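Local coordinates for lytic polysaccharide monooxygenase (Neurospora crassa, PDB 4QI8), which probably cleaves cellulose chains oxidatively with a single copper ion, using oxygen and electrons that can come from a partner such as cellobiose dehydrogenase, at residues Ser52-Ala58 with Gln162-Gly168. Residues are numbered along the deposited sequence; the frame is centred on the assembly and turned at random.
Sequences STLSVAA and QLSITGG
T53 and Q162 meet almost at right angles, the amide of Q162 reaching the threonine hydroxyl. From CB, Q162 sends CG out beside its own backbone N (chi1 -63°) and continues extended: CB packs against T53 OG1, CD passes near the same oxygen, and NE2 donates to T53 OG1 at 3.0 Å, the acceptor lying practically in the amide plane. N90 takes a second bond from NE2, while OE1 receives R21 NE and the backbone N of A50, so both ends of the amide are used and its flip is fixed. The other branch of T53, CG2, lies over the L163-S164 peptide, 3.4 Å from L163 C. A valine here would probably leave one N-H of Q162 NE2 without its mate across the contact, with N90 still bonded to the other. Beyond, strands 54-57 and 155-166 run parallel, the former forming an edge of one sheet of the AA9 beta-sandwich, away from the copper site. As in any parallel pair, L54 and V56 each bond to the two residues flanking their bridge partner: L54 to Q162 and S164, V56 to S164 and T166. A58 N continues the ladder to T166 O, and all five bonds are close to straight (161-171°). On the face carrying L54, V56, L163 and I165, V56 and I165 lie side by side with V56 CG1 3.8 Å from I165 CG1. Just past the strand end, A58 CB meets I165 CG2 at 3.8 Å. On the other face, in one of its two conformers, S55 OG hydrogen-bonds to two waters, 2.7 Å from each; one is also bonded to S164 OG, the other to T166 OG1.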
# COMPACT_ATOMS: atom_id res chain seq x y z
N SER A 52 6.62 -15.85 -6.79
CA SER A 52 6.12 -15.71 -8.15
C SER A 52 5.62 -14.28 -8.40
O SER A 52 5.54 -13.48 -7.47
CB SER A 52 4.99 -16.72 -8.40
OG SER A 52 5.41 -18.06 -8.15
N THR A 53 5.28 -14.01 -9.65
CA THR A 53 4.81 -12.70 -10.09
C THR A 53 3.48 -12.92 -10.81
O THR A 53 3.39 -13.79 -11.67
CB THR A 53 5.86 -12.06 -11.02
OG1 THR A 53 7.07 -11.83 -10.28
CG2 THR A 53 5.37 -10.75 -11.62
N LEU A 54 2.46 -12.16 -10.44
CA LEU A 54 1.09 -12.36 -10.91
C LEU A 54 0.79 -11.52 -12.14
O LEU A 54 0.92 -10.30 -12.10
CB LEU A 54 0.12 -12.00 -9.79
CG LEU A 54 -1.35 -12.21 -10.13
CD1 LEU A 54 -1.67 -13.69 -10.33
CD2 LEU A 54 -2.24 -11.61 -9.04
N SER A 55 0.36 -12.16 -13.22
CA SER A 55 -0.02 -11.46 -14.44
C SER A 55 -1.43 -10.88 -14.31
O SER A 55 -2.37 -11.59 -13.94
CB SER A 55 0.07 -12.40 -15.64
OG SER A 55 -0.18 -11.69 -16.84
N VAL A 56 -1.57 -9.60 -14.61
CA VAL A 56 -2.86 -8.91 -14.52
C VAL A 56 -2.97 -7.89 -15.64
O VAL A 56 -1.99 -7.23 -15.96
CB VAL A 56 -3.03 -8.18 -13.17
CG1 VAL A 56 -1.89 -7.23 -12.93
CG2 VAL A 56 -4.36 -7.44 -13.12
N ALA A 57 -4.15 -7.76 -16.23
CA ALA A 57 -4.36 -6.76 -17.26
C ALA A 57 -4.60 -5.38 -16.65
O ALA A 57 -5.38 -5.22 -15.70
CB ALA A 57 -5.53 -7.15 -18.14
N ALA A 58 -3.94 -4.37 -17.21
CA ALA A 58 -4.22 -2.99 -16.86
C ALA A 58 -5.71 -2.74 -17.06
O ALA A 58 -6.31 -3.24 -18.01
CB ALA A 58 -3.40 -2.05 -17.71
N GLN A 162 4.32 -8.67 -6.31
CA GLN A 162 4.96 -8.64 -7.61
C GLN A 162 3.94 -8.93 -8.69
O GLN A 162 3.29 -9.99 -8.68
CB GLN A 162 6.12 -9.65 -7.68
CG GLN A 162 7.23 -9.32 -6.69
CD GLN A 162 8.47 -10.20 -6.75
OE1 GLN A 162 9.36 -10.07 -5.90
NE2 GLN A 162 8.55 -11.08 -7.75
N LEU A 163 3.80 -7.99 -9.62
CA LEU A 163 2.85 -8.08 -10.74
C LEU A 163 3.55 -7.96 -12.08
O LEU A 163 4.59 -7.31 -12.21
CB LEU A 163 1.82 -6.95 -10.69
CG LEU A 163 1.03 -6.75 -9.41
CD1 LEU A 163 0.04 -5.62 -9.60
CD2 LEU A 163 0.32 -8.03 -8.97
N SER A 164 2.96 -8.60 -13.08
CA SER A 164 3.26 -8.34 -14.48
C SER A 164 2.00 -7.75 -15.10
O SER A 164 1.01 -8.46 -15.28
CB SER A 164 3.67 -9.62 -15.19
OG SER A 164 3.86 -9.38 -16.57
N ILE A 165 2.02 -6.45 -15.37
CA ILE A 165 0.84 -5.75 -15.86
C ILE A 165 0.89 -5.73 -17.38
O ILE A 165 1.88 -5.30 -17.98
CB ILE A 165 0.73 -4.32 -15.28
CG1 ILE A 165 0.54 -4.41 -13.75
CG2 ILE A 165 -0.42 -3.57 -15.93
CD1 ILE A 165 0.39 -3.07 -13.03
N THR A 166 -0.16 -6.24 -18.00
CA THR A 166 -0.23 -6.37 -19.45
C THR A 166 -1.28 -5.45 -20.05
O THR A 166 -2.14 -4.92 -19.35
CB THR A 166 -0.60 -7.81 -19.83
OG1 THR A 166 -1.91 -8.10 -19.33
CG2 THR A 166 0.40 -8.80 -19.25
N GLY A 167 -1.19 -5.25 -21.36
CA GLY A 167 -2.18 -4.48 -22.10
C GLY A 167 -2.27 -3.03 -21.68
O GLY A 167 -3.36 -2.48 -21.55
N GLY A 168 -1.12 -2.40 -21.49
CA GLY A 168 -1.10 -1.06 -20.93
C GLY A 168 -1.47 0.01 -21.93
O GLY A 168 -1.88 -0.28 -23.06
O HOH W 1 2.29 -11.30 -17.88
O HOH W 2 -2.27 -10.50 -17.99